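Side-chain contacts in putative glycoside hydrolase (Bacteroides thetaiotaomicron VPI-5482, PDB 3HBZ), which binds calcium and may play a role in carbohydrate metabolism: residues N152-K157 / A214-Y219; C239-I244 / T282-P287. All blocks are in the same frame, centred on the assembly; numbering follows the deposited sequence.

Contact 1 of 2, residues N152-K157 / A214-Y219. With CA (calcium ion), chain B.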
# COMPACT_ATOMS: atom_id res chain seq x y z
N ASN A 152 11.67 3.01 -18.67
CA ASN A 152 13.11 2.84 -18.68
C ASN A 152 13.70 2.50 -17.33
O ASN A 152 14.30 3.34 -16.69
CB ASN A 152 13.83 4.07 -19.23
CG ASN A 152 13.48 4.38 -20.67
OD1 ASN A 152 13.32 3.47 -21.49
ND2 ASN A 152 13.37 5.66 -21.00
N GLY A 153 13.54 1.24 -16.92
CA GLY A 153 14.03 0.78 -15.64
C GLY A 153 15.45 0.30 -15.78
O GLY A 153 16.02 0.37 -16.85
N LYS A 154 16.00 -0.27 -14.73
CA LYS A 154 17.32 -0.82 -14.78
C LYS A 154 17.28 -2.08 -15.64
O LYS A 154 18.11 -2.25 -16.51
CB LYS A 154 17.83 -1.12 -13.37
CG LYS A 154 19.25 -1.70 -13.33
CD LYS A 154 19.85 -1.57 -11.94
CE LYS A 154 21.28 -2.15 -11.91
NZ LYS A 154 21.28 -3.60 -12.23
N THR A 155 16.31 -2.96 -15.39
CA THR A 155 15.96 -4.02 -16.35
C THR A 155 14.46 -3.94 -16.47
O THR A 155 13.78 -3.75 -15.47
CB THR A 155 16.39 -5.44 -15.86
OG1 THR A 155 16.09 -5.57 -14.47
CG2 THR A 155 17.93 -5.69 -16.11
N GLY A 156 13.93 -4.04 -17.67
CA GLY A 156 12.49 -3.81 -17.89
C GLY A 156 12.04 -2.44 -17.41
O GLY A 156 12.75 -1.46 -17.60
N LYS A 157 10.85 -2.35 -16.85
CA LYS A 157 10.27 -1.09 -16.39
C LYS A 157 10.61 -0.91 -14.95
O LYS A 157 11.23 -1.82 -14.36
CB LYS A 157 8.77 -1.09 -16.60
CG LYS A 157 8.42 -1.43 -18.10
CD LYS A 157 6.93 -1.60 -18.30
CE LYS A 157 6.59 -1.78 -19.80
NZ LYS A 157 5.17 -2.18 -19.94
N ALA A 214 17.60 -4.29 -0.18
CA ALA A 214 18.57 -3.95 -1.21
C ALA A 214 17.84 -3.59 -2.49
O ALA A 214 16.72 -4.02 -2.68
CB ALA A 214 19.56 -5.14 -1.46
N GLY A 215 18.46 -2.75 -3.32
CA GLY A 215 17.93 -2.42 -4.62
C GLY A 215 18.65 -1.27 -5.25
O GLY A 215 19.73 -0.90 -4.80
N TYR A 216 18.06 -0.72 -6.32
CA TYR A 216 18.67 0.40 -7.01
C TYR A 216 17.75 1.61 -7.09
O TYR A 216 16.53 1.45 -7.24
CB TYR A 216 19.09 -0.01 -8.43
CG TYR A 216 20.24 -0.96 -8.41
CD1 TYR A 216 20.02 -2.33 -8.26
CD2 TYR A 216 21.56 -0.50 -8.49
CE1 TYR A 216 21.08 -3.21 -8.23
CE2 TYR A 216 22.63 -1.38 -8.48
CZ TYR A 216 22.37 -2.73 -8.33
OH TYR A 216 23.37 -3.63 -8.28
N TYR A 217 18.34 2.81 -7.10
CA TYR A 217 17.57 4.03 -7.28
C TYR A 217 18.28 5.07 -8.10
O TYR A 217 19.50 5.04 -8.27
CB TYR A 217 17.12 4.64 -5.95
CG TYR A 217 18.17 5.45 -5.27
CD1 TYR A 217 19.22 4.83 -4.58
CD2 TYR A 217 18.13 6.84 -5.29
CE1 TYR A 217 20.20 5.58 -3.93
CE2 TYR A 217 19.13 7.60 -4.68
CZ TYR A 217 20.15 6.96 -3.98
OH TYR A 217 21.14 7.69 -3.36
N LYS A 218 17.47 5.99 -8.61
CA LYS A 218 17.89 7.26 -9.14
C LYS A 218 17.04 8.31 -8.42
O LYS A 218 15.87 8.06 -8.06
CB LYS A 218 17.64 7.36 -10.65
CG LYS A 218 18.52 6.51 -11.54
CD LYS A 218 18.18 6.71 -13.01
CE LYS A 218 19.15 5.99 -13.93
NZ LYS A 218 18.79 6.01 -15.38
N TYR A 219 17.59 9.52 -8.27
CA TYR A 219 16.85 10.59 -7.61
C TYR A 219 17.24 11.97 -8.10
O TYR A 219 18.43 12.28 -8.24
CB TYR A 219 17.02 10.52 -6.09
CG TYR A 219 16.18 11.55 -5.34
CD1 TYR A 219 14.81 11.40 -5.25
CD2 TYR A 219 16.75 12.69 -4.74
CE1 TYR A 219 14.01 12.31 -4.59
CE2 TYR A 219 15.93 13.66 -4.07
CZ TYR A 219 14.56 13.46 -4.02
OH TYR A 219 13.71 14.29 -3.35
CA CA B . 12.38 -3.64 -13.59
O HOH W 1 16.43 4.94 -16.37
O HOH W 2 13.85 -5.44 -13.11
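The phenol ring of Tyr216 takes the end of the Lys154 chain over one face. Lys154 CE sits almost on the ring normal, 3.5 Å from the centroid of the Tyr216 ring and 2° off that normal, a CH-pi contact. CD lies nearer the root of the ring, with Lys154 CD 3.6 Å from Tyr216 CG. The ammonium group completes a cation-pi contact: Lys154 NZ is 4.2 Å from the centroid of the Tyr216 ring, on the CE1 and CZ side. Lys154 is extended as far as CE and then bends at chi4 (-62°), which keeps NZ above the face. The charge is mainly met by Glu333, whose OE1 forms a salt bridge with Lys154 NZ and whose OE2 is hydrogen-bonded to Thr155 OG1. Trp281 touches both Lys154 and Tyr216. With an alanine in place of Tyr216, the lysine chain is likely to lose its aromatic floor and the cation-pi contact, its end then held mainly by the salt bridge to Glu333.

Residues 152-157 form the loop between strands 147-150 and 158-165, and they help build a calcium site on a beta-strand framework. A hydrogen bond from Gly153 N to Gly156 O, 2.9 Å, spans the turn. Calcium is bound by Thr155 O at 2.4 Å and by Lys157 O at 2.3 Å. Water 2 is also a ligand and donates to Thr155 OG1. Asn101, Glu103 and Asp332 complete the site; Asp332 also accepts a hydrogen bond from Lys154 N and is backbone-paired with Tyr216, which places the metal site beside strand 210-220. A second link uses water 1, which donates to Asn152 O at 2.7 Å and accepts from Lys218 NZ at 2.8 Å.

Contact 2 of 2, residues C239-I244 / T282-P287; sequences CDIYAI and TYFKLP
Ile241 faces Phe284 and Leu286 across two strands that run in roughly the same direction. Their backbones share no hydrogen bond, and Ile241 CA is 9.4 Å from Phe284 CA. Strand 266-271 pairs antiparallel with both strands, which explains the parallel sense and the wide spacing. The first side-chain bond of each of the three is directed toward the other segment, and all three residues are buried.

Ile241 and Phe284 approach from opposite directions. With CG between the backbone N and the carbonyl carbon (chi1 59°), the Phe284 ring turns one face to Ile241. Ile241 CD1 stands over this face, displaced toward the rim, 4.0 Å from Phe284 CE2. The other branch, Ile241 CG2, reaches Phe284 CE1 at 4.0 Å. The two branches thus span the ring from CE2 to CE1. The curving antiparallel beta framework belongs to the putative carbohydrate metabolism domain, whose clan is that of galactose-binding-like domains, and this apolar cluster is buried within it. Leu286 meets Ile241 nearly at right angles. Leu286 CD1 lies 4.1 Å from Ile241 CG2 and 3.8 Å from Ile241 O. Phe312 of strand 306-313 and Ile272 also touch Ile241, while Ala270 touches Leu286.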
# COMPACT_ATOMS: atom_id res chain seq x y z
N CYS A 239 14.69 11.90 -0.99
CA CYS A 239 13.83 10.74 -0.85
C CYS A 239 14.00 10.03 0.48
O CYS A 239 14.96 10.33 1.25
CB CYS A 239 14.15 9.77 -1.98
SG CYS A 239 15.88 9.25 -2.00
N ASP A 240 13.10 9.09 0.77
CA ASP A 240 13.25 8.15 1.89
C ASP A 240 12.94 6.76 1.38
O ASP A 240 12.07 6.56 0.50
CB ASP A 240 12.34 8.53 3.06
CG ASP A 240 12.84 8.02 4.41
OD1 ASP A 240 13.90 7.36 4.53
OD2 ASP A 240 12.13 8.29 5.37
N ILE A 241 13.70 5.80 1.91
CA ILE A 241 13.52 4.40 1.62
C ILE A 241 13.74 3.67 2.94
O ILE A 241 14.79 3.83 3.56
CB ILE A 241 14.58 3.88 0.59
CG1 ILE A 241 14.53 4.72 -0.69
CG2 ILE A 241 14.38 2.35 0.35
CD1 ILE A 241 15.64 4.45 -1.76
N TYR A 242 12.75 2.92 3.40
CA TYR A 242 12.84 2.29 4.67
C TYR A 242 11.98 1.04 4.74
O TYR A 242 11.18 0.78 3.83
CB TYR A 242 12.54 3.29 5.76
CG TYR A 242 11.14 3.87 5.82
CD1 TYR A 242 10.15 3.28 6.61
CD2 TYR A 242 10.82 5.02 5.14
CE1 TYR A 242 8.86 3.84 6.73
CE2 TYR A 242 9.51 5.58 5.21
CZ TYR A 242 8.55 5.00 6.02
OH TYR A 242 7.28 5.55 6.14
N ALA A 243 12.20 0.25 5.79
CA ALA A 243 11.42 -0.94 6.08
C ALA A 243 11.33 -1.09 7.59
O ALA A 243 12.23 -0.65 8.32
CB ALA A 243 12.03 -2.22 5.44
N ILE A 244 10.20 -1.63 8.06
CA ILE A 244 9.96 -1.83 9.49
C ILE A 244 9.39 -3.25 9.69
O ILE A 244 8.79 -3.82 8.79
CB ILE A 244 9.02 -0.78 10.07
CG1 ILE A 244 7.68 -0.76 9.31
CG2 ILE A 244 9.65 0.59 10.01
CD1 ILE A 244 6.66 0.30 9.83
N THR A 282 21.87 3.56 -8.54
CA THR A 282 22.77 3.51 -7.40
C THR A 282 22.25 2.45 -6.46
O THR A 282 21.07 2.43 -6.14
CB THR A 282 22.78 4.92 -6.73
OG1 THR A 282 23.10 5.90 -7.73
CG2 THR A 282 23.75 4.98 -5.56
N TYR A 283 23.14 1.57 -6.01
CA TYR A 283 22.80 0.45 -5.18
C TYR A 283 22.61 0.88 -3.73
O TYR A 283 23.36 1.74 -3.25
CB TYR A 283 23.94 -0.57 -5.22
CG TYR A 283 23.66 -1.88 -4.52
CD1 TYR A 283 22.58 -2.68 -4.90
CD2 TYR A 283 24.51 -2.35 -3.50
CE1 TYR A 283 22.34 -3.92 -4.27
CE2 TYR A 283 24.28 -3.58 -2.88
CZ TYR A 283 23.21 -4.36 -3.27
OH TYR A 283 22.98 -5.57 -2.66
N PHE A 284 21.59 0.33 -3.07
CA PHE A 284 21.46 0.48 -1.64
C PHE A 284 21.34 -0.89 -1.02
O PHE A 284 20.80 -1.82 -1.63
CB PHE A 284 20.28 1.39 -1.26
CG PHE A 284 18.94 0.94 -1.74
CD1 PHE A 284 18.15 0.10 -0.96
CD2 PHE A 284 18.41 1.42 -2.91
CE1 PHE A 284 16.90 -0.28 -1.38
CE2 PHE A 284 17.15 1.04 -3.33
CZ PHE A 284 16.38 0.20 -2.56
N LYS A 285 21.86 -1.02 0.18
CA LYS A 285 21.74 -2.27 0.92
C LYS A 285 21.62 -1.96 2.38
O LYS A 285 22.60 -1.76 3.05
CB LYS A 285 22.91 -3.19 0.62
CG LYS A 285 22.84 -4.55 1.32
CD LYS A 285 24.01 -5.42 0.88
CE LYS A 285 24.09 -6.68 1.70
NZ LYS A 285 25.22 -7.56 1.27
N LEU A 286 20.39 -1.94 2.87
CA LEU A 286 20.07 -1.36 4.16
C LEU A 286 19.93 -2.46 5.18
O LEU A 286 19.03 -3.26 5.07
CB LEU A 286 18.76 -0.60 4.05
CG LEU A 286 18.69 0.37 2.87
CD1 LEU A 286 17.29 0.99 2.86
CD2 LEU A 286 19.84 1.41 2.90
N PRO A 287 20.82 -2.49 6.19
CA PRO A 287 20.63 -3.50 7.21
C PRO A 287 19.44 -3.22 8.12
O PRO A 287 19.18 -2.06 8.50
CB PRO A 287 21.94 -3.46 8.00
CG PRO A 287 22.46 -2.07 7.81
CD PRO A 287 21.94 -1.58 6.48

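The centres of contacts 1 and 2 are about 13 Å apart, on the same side of the chain's centre. Contact 1 closes before contact 2 opens along the chain. They meet through neighbouring antiparallel strands: 210-220 supplies one half of contact 1, and 281-290 one half of contact 2. Probable backbone hydrogen bonds join them, Tyr217 O to Thr282 N and Gly215 O to Phe284 N, each at 2.8 Å. All four segments belong to the putative carbohydrate metabolism domain. Contact 1 therefore ties the calcium loop to the surface of the beta framework, and contact 2 is part of its buried apolar packing, between strands that flank strand 266-271.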